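Local structure of CurJ (Moorea producens 3L, 5TZ6) at residues His9-Gln14 with Glu33-Leu38; Ser53-Leu58 with Ile76-Ala81. The protein is the dehydratase domain of a polyketide synthase module that probably carries out a vinylogous dehydration in curacin biosynthesis. The protein carries 1 engineered substitution. One frame throughout, in Å; residues are numbered along the deposited sequence.

Contact 1. Residues His9-Gln14 with Glu33-Leu38; sequences HPLINQ and ENLPFL
Leu11 lays its CD2 methyl against the forked end of Leu35. CD2 of Leu11 is 4.0 Å from CD1 of Leu35 and nearly as close to CD2, so one methyl meets both branches. The two side chains cross at about a right angle. Leu35 keeps CG beside its backbone N and anti to its carbonyl carbon (chi1 -57°), and its CA-CB bond already points at the 9-14 loop. Its CD2 also comes 3.7 Å from the carbonyl O of Pro10, a packing contact and not a hydrogen bond. The same CD2 of Leu11 reaches the edge of the Phe37 ring, near the ring plane, 4.4 Å from CZ. No hydrogen bond joins the two segments, and the summed buried surface is small, 119 Å².

Leu11 sits in a type I beta turn from His9 to Ile12, closed by Ile12 N to His9 O. Polar groups are tied to neighbours: Leu11 O bonds Ser28 OG, and Asn34 ND2 bonds Tyr29 O. Tyr211 touches Pro10, Leu11 and Phe37, and the Phe37 ring packs edge-to-face with His214. The contact joins the loop before strand 14-16 to the loop after strand 24-30, beside helix 51-65. The arrangement is an apolar loop-to-loop contact of a dehydratase with the HotDog fold.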
loop_
_atom_site.group_PDB
_atom_site.type_symbol
_atom_site.label_atom_id
_atom_site.label_comp_id
_atom_site.label_asym_id
_atom_site.label_seq_id
_atom_site.Cartn_x
_atom_site.Cartn_y
_atom_site.Cartn_z
ATOM N N HIS A 9 -8.161 -9.448 3.323
ATOM C CA HIS A 9 -9.188 -10.248 2.679
ATOM C C HIS A 9 -8.437 -11.303 1.890
ATOM O O HIS A 9 -7.408 -10.974 1.285
ATOM C CB HIS A 9 -10.066 -9.387 1.760
ATOM C CG HIS A 9 -11.319 -10.063 1.289
ATOM N ND1 HIS A 9 -11.316 -11.085 0.364
ATOM C CD2 HIS A 9 -12.618 -9.845 1.603
ATOM C CE1 HIS A 9 -12.559 -11.475 0.136
ATOM N NE2 HIS A 9 -13.367 -10.738 0.876
ATOM N N PRO A 10 -8.891 -12.559 1.872
ATOM C CA PRO A 10 -8.112 -13.607 1.188
ATOM C C PRO A 10 -7.688 -13.210 -0.222
ATOM O O PRO A 10 -6.721 -13.757 -0.762
ATOM C CB PRO A 10 -9.063 -14.818 1.180
ATOM C CG PRO A 10 -10.404 -14.306 1.680
ATOM C CD PRO A 10 -10.107 -13.094 2.509
ATOM N N LEU A 11 -8.387 -12.244 -0.815
ATOM C CA LEU A 11 -8.088 -11.769 -2.159
ATOM C C LEU A 11 -7.314 -10.457 -2.178
ATOM O O LEU A 11 -6.944 -9.992 -3.259
ATOM C CB LEU A 11 -9.387 -11.589 -2.946
ATOM C CG LEU A 11 -10.159 -12.854 -3.301
ATOM C CD1 LEU A 11 -11.447 -12.487 -4.016
ATOM C CD2 LEU A 11 -9.302 -13.786 -4.153
ATOM N N ILE A 12 -7.059 -9.848 -1.022
ATOM C CA ILE A 12 -6.496 -8.502 -0.968
ATOM C C ILE A 12 -5.426 -8.473 0.112
ATOM O O ILE A 12 -5.727 -8.671 1.294
ATOM C CB ILE A 12 -7.570 -7.435 -0.689
ATOM C CG1 ILE A 12 -8.507 -7.314 -1.889
ATOM C CG2 ILE A 12 -6.924 -6.095 -0.364
ATOM C CD1 ILE A 12 -9.669 -6.380 -1.659
ATOM N N ASN A 13 -4.181 -8.212 -0.285
ATOM C CA ASN A 13 -3.103 -8.200 0.694
ATOM C C ASN A 13 -3.048 -6.880 1.454
ATOM O O ASN A 13 -3.005 -6.874 2.689
ATOM C CB ASN A 13 -1.767 -8.497 0.008
ATOM C CG ASN A 13 -1.658 -9.946 -0.449
ATOM O OD1 ASN A 13 -2.229 -10.335 -1.471
ATOM N ND2 ASN A 13 -0.934 -10.755 0.320
ATOM N N GLN A 14 -3.064 -5.748 0.755
ATOM C CA GLN A 14 -3.004 -4.482 1.474
ATOM C C GLN A 14 -3.879 -3.448 0.788
ATOM O O GLN A 14 -4.191 -3.551 -0.397
ATOM C CB GLN A 14 -1.575 -3.937 1.613
ATOM C CG GLN A 14 -0.994 -3.326 0.356
ATOM C CD GLN A 14 0.375 -2.712 0.594
ATOM O OE1 GLN A 14 0.595 -1.531 0.316
ATOM N NE2 GLN A 14 1.298 -3.508 1.126
ATOM N N GLU A 33 0.076 -20.476 -5.690
ATOM C CA GLU A 33 0.386 -20.743 -4.290
ATOM C C GLU A 33 -0.485 -19.908 -3.354
ATOM O O GLU A 33 -0.979 -20.421 -2.342
ATOM C CB GLU A 33 1.868 -20.485 -4.023
ATOM C CG GLU A 33 2.261 -20.593 -2.558
ATOM C CD GLU A 33 3.763 -20.622 -2.358
ATOM O OE1 GLU A 33 4.479 -21.042 -3.293
ATOM O OE2 GLU A 33 4.229 -20.228 -1.267
ATOM N N ASN A 34 -0.691 -18.626 -3.670
ATOM C CA ASN A 34 -1.526 -17.787 -2.814
ATOM C C ASN A 34 -3.003 -18.108 -2.985
ATOM O O ASN A 34 -3.765 -18.070 -2.013
ATOM C CB ASN A 34 -1.287 -16.309 -3.112
ATOM C CG ASN A 34 0.136 -15.892 -2.860
ATOM O OD1 ASN A 34 0.898 -16.606 -2.208
ATOM N ND2 ASN A 34 0.509 -14.728 -3.375
ATOM N N LEU A 35 -3.420 -18.425 -4.208
ATOM C CA LEU A 35 -4.819 -18.719 -4.518
ATOM C C LEU A 35 -4.875 -20.074 -5.207
ATOM O O LEU A 35 -4.819 -20.163 -6.443
ATOM C CB LEU A 35 -5.425 -17.618 -5.385
ATOM C CG LEU A 35 -5.340 -16.237 -4.736
ATOM C CD1 LEU A 35 -5.881 -15.168 -5.667
ATOM C CD2 LEU A 35 -6.097 -16.250 -3.417
ATOM N N PRO A 36 -5.007 -21.154 -4.436
ATOM C CA PRO A 36 -4.905 -22.495 -5.034
ATOM C C PRO A 36 -5.941 -22.758 -6.110
ATOM O O PRO A 36 -5.606 -23.341 -7.147
ATOM C CB PRO A 36 -5.079 -23.428 -3.827
ATOM C CG PRO A 36 -4.697 -22.595 -2.644
ATOM C CD PRO A 36 -5.159 -21.207 -2.974
ATOM N N PHE A 37 -7.191 -22.335 -5.903
ATOM C CA PHE A 37 -8.240 -22.631 -6.872
ATOM C C PHE A 37 -7.931 -22.065 -8.254
ATOM O O PHE A 37 -8.521 -22.516 -9.242
ATOM C CB PHE A 37 -9.578 -22.064 -6.396
ATOM C CG PHE A 37 -9.559 -20.568 -6.180
ATOM C CD1 PHE A 37 -9.744 -19.696 -7.242
ATOM C CD2 PHE A 37 -9.357 -20.037 -4.917
ATOM C CE1 PHE A 37 -9.727 -18.327 -7.046
ATOM C CE2 PHE A 37 -9.340 -18.670 -4.719
ATOM C CZ PHE A 37 -9.522 -17.816 -5.785
ATOM N N LEU A 38 -7.024 -21.090 -8.348
ATOM C CA LEU A 38 -6.640 -20.571 -9.656
ATOM C C LEU A 38 -6.075 -21.666 -10.554
ATOM O O LEU A 38 -6.158 -21.568 -11.784
ATOM C CB LEU A 38 -5.622 -19.444 -9.489
ATOM C CG LEU A 38 -6.178 -18.071 -9.099
ATOM C CD1 LEU A 38 -5.048 -17.081 -8.881
ATOM C CD2 LEU A 38 -7.131 -17.572 -10.165
#

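Contact 2. Residues Ser53-Leu58 with Ile76-Ala81; sequences SHISLL and ILFPQA
Ile55 and Ile76 meet through their terminal methyls, CD1 to CD1 at 4.1 Å, and the two side chains cross at about a right angle. Next to this pair, CG1 of Ile55 lies at the rim of the Phe78 ring, near its plane, 4.3 Å from CZ. Ile55 thus spans two partners: its end reaches Ile76 and the middle of its long branch reaches Phe78. That branch leaves with CG1 beside the backbone N and anti to the carbonyl carbon (chi1 -62°), which carries it across to the strand end.

Behind Ile55 the helix is held by its own backbone bonds, Leu57 N to Ser53 O and Leu58 N to His54 O, both 2.9 Å. On the other side, Ile76 is fixed in strand 71-77 by backbone bonding with Ile245 of strand 239-250. Ile245 also touches the side chains of both Ile55 and Ile76, while Phe248 adds to the packing on Ile55 and Phe78 leans on Ala135. Helix 51-65 is thus set against strands 71-77 and 239-250, as the central helix is in a HotDog fold. The Phe78 side chain is about 7 Å from the bound hydroxy-heptenoic acid at the nearest atoms, close to the pocket without lining it directly. With no hydrogen bond across it, the contact depends on shape and on burial of apolar surface.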
loop_
_atom_site.group_PDB
_atom_site.type_symbol
_atom_site.label_atom_id
_atom_site.label_comp_id
_atom_site.label_asym_id
_atom_site.label_seq_id
_atom_site.Cartn_x
_atom_site.Cartn_y
_atom_site.Cartn_z
ATOM N N SER A 53 -13.687 -13.621 -11.330
ATOM C CA SER A 53 -12.745 -13.439 -10.237
ATOM C C SER A 53 -12.579 -11.964 -9.909
ATOM O O SER A 53 -12.613 -11.571 -8.739
ATOM C CB SER A 53 -11.396 -14.057 -10.593
ATOM O OG SER A 53 -10.423 -13.714 -9.620
ATOM N N HIS A 54 -12.387 -11.129 -10.936
ATOM C CA HIS A 54 -12.276 -9.691 -10.705
ATOM C C HIS A 54 -13.533 -9.127 -10.056
ATOM O O HIS A 54 -13.449 -8.178 -9.266
ATOM C CB HIS A 54 -11.963 -8.976 -12.017
ATOM C CG HIS A 54 -10.732 -9.497 -12.691
ATOM N ND1 HIS A 54 -10.770 -10.179 -13.887
ATOM C CD2 HIS A 54 -9.433 -9.476 -12.308
ATOM C CE1 HIS A 54 -9.543 -10.538 -14.224
ATOM N NE2 HIS A 54 -8.714 -10.124 -13.282
ATOM N N ILE A 55 -14.702 -9.697 -10.367
ATOM C CA ILE A 55 -15.925 -9.280 -9.684
ATOM C C ILE A 55 -15.831 -9.589 -8.193
ATOM O O ILE A 55 -16.110 -8.737 -7.340
ATOM C CB ILE A 55 -17.152 -9.946 -10.331
ATOM C CG1 ILE A 55 -17.266 -9.510 -11.798
ATOM C CG2 ILE A 55 -18.412 -9.679 -9.518
ATOM C CD1 ILE A 55 -18.637 -9.691 -12.393
ATOM N N SER A 56 -15.430 -10.815 -7.857
ATOM C CA SER A 56 -15.252 -11.170 -6.452
ATOM C C SER A 56 -14.232 -10.251 -5.774
ATOM O O SER A 56 -14.418 -9.838 -4.617
ATOM C CB SER A 56 -14.848 -12.645 -6.359
ATOM O OG SER A 56 -14.416 -12.996 -5.062
ATOM N N LEU A 57 -13.177 -9.873 -6.500
ATOM C CA LEU A 57 -12.158 -8.979 -5.957
ATOM C C LEU A 57 -12.731 -7.598 -5.659
ATOM O O LEU A 57 -12.412 -6.987 -4.626
ATOM C CB LEU A 57 -10.987 -8.883 -6.933
ATOM C CG LEU A 57 -9.770 -8.038 -6.560
ATOM C CD1 LEU A 57 -9.143 -8.532 -5.272
ATOM C CD2 LEU A 57 -8.752 -8.080 -7.692
ATOM N N LEU A 58 -13.588 -7.090 -6.549
ATOM C CA LEU A 58 -14.187 -5.787 -6.287
ATOM C C LEU A 58 -15.169 -5.861 -5.127
ATOM O O LEU A 58 -15.256 -4.924 -4.330
ATOM C CB LEU A 58 -14.857 -5.246 -7.544
ATOM C CG LEU A 58 -13.804 -4.766 -8.545
ATOM C CD1 LEU A 58 -14.298 -4.874 -9.979
ATOM C CD2 LEU A 58 -13.383 -3.341 -8.212
ATOM N N ILE A 76 -19.615 -2.972 -16.384
ATOM C CA ILE A 76 -18.384 -3.748 -16.290
ATOM C C ILE A 76 -17.903 -4.123 -17.685
ATOM O O ILE A 76 -18.681 -4.619 -18.510
ATOM C CB ILE A 76 -18.608 -5.013 -15.447
ATOM C CG1 ILE A 76 -19.198 -4.658 -14.080
ATOM C CG2 ILE A 76 -17.315 -5.808 -15.324
ATOM C CD1 ILE A 76 -19.763 -5.852 -13.347
ATOM N N LEU A 77 -16.609 -3.934 -17.937
ATOM C CA LEU A 77 -15.963 -4.458 -19.131
ATOM C C LEU A 77 -14.682 -5.167 -18.718
ATOM O O LEU A 77 -14.077 -4.839 -17.690
ATOM C CB LEU A 77 -15.659 -3.348 -20.145
ATOM C CG LEU A 77 -16.904 -2.779 -20.826
ATOM C CD1 LEU A 77 -16.593 -1.503 -21.618
ATOM C CD2 LEU A 77 -17.576 -3.843 -21.698
ATOM N N PHE A 78 -14.272 -6.146 -19.528
ATOM C CA PHE A 78 -13.059 -6.932 -19.297
ATOM C C PHE A 78 -12.111 -6.715 -20.473
ATOM O O PHE A 78 -12.077 -7.524 -21.411
ATOM C CB PHE A 78 -13.400 -8.410 -19.120
ATOM C CG PHE A 78 -14.391 -8.671 -18.016
ATOM C CD1 PHE A 78 -14.022 -8.547 -16.685
ATOM C CD2 PHE A 78 -15.690 -9.047 -18.309
ATOM C CE1 PHE A 78 -14.938 -8.785 -15.667
ATOM C CE2 PHE A 78 -16.607 -9.292 -17.297
ATOM C CZ PHE A 78 -16.230 -9.164 -15.972
ATOM N N PRO A 79 -11.340 -5.627 -20.471
ATOM C CA PRO A 79 -10.529 -5.315 -21.665
ATOM C C PRO A 79 -9.509 -6.384 -22.032
ATOM O O PRO A 79 -9.293 -6.634 -23.224
ATOM C CB PRO A 79 -9.849 -3.990 -21.293
ATOM C CG PRO A 79 -10.674 -3.417 -20.175
ATOM C CD PRO A 79 -11.232 -4.593 -19.428
ATOM N N GLN A 80 -8.885 -7.033 -21.050
ATOM C CA GLN A 80 -7.783 -7.955 -21.306
ATOM C C GLN A 80 -7.767 -9.041 -20.240
ATOM O O GLN A 80 -7.784 -8.739 -19.041
ATOM C CB GLN A 80 -6.438 -7.218 -21.307
ATOM C CG GLN A 80 -5.265 -8.053 -21.793
ATOM C CD GLN A 80 -3.975 -7.260 -21.883
ATOM O OE1 GLN A 80 -3.988 -6.030 -21.954
ATOM N NE2 GLN A 80 -2.848 -7.964 -21.858
ATOM N N ALA A 81 -7.717 -10.296 -20.677
ATOM C CA ALA A 81 -7.665 -11.417 -19.750
ATOM C C ALA A 81 -6.326 -11.458 -19.025
ATOM O O ALA A 81 -5.285 -11.076 -19.567
ATOM C CB ALA A 81 -7.886 -12.736 -20.490
#

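Overall arrangement
Both contacts are buried and apolar. Contact 2 is the more central, its centre about 7 Å from the centre of the chain, against about 15 Å for contact 1. Contact 1 joins two loops through leucines, a phenylalanine edge and a proline carbonyl. Contact 2 sets a helix against a strand and the residues that follow it, through isoleucines and a phenylalanine. Their centres are about 15 Å apart, and helix 51-65 connects them: Leu11 of contact 1 rests on Ser56 and Leu57, and Ile12 packs on Leu57. The helix therefore carries the 9-14 loop on one part of its surface and Ile76 and Phe78 on another. Contact 2 is also nearer the bound ligand.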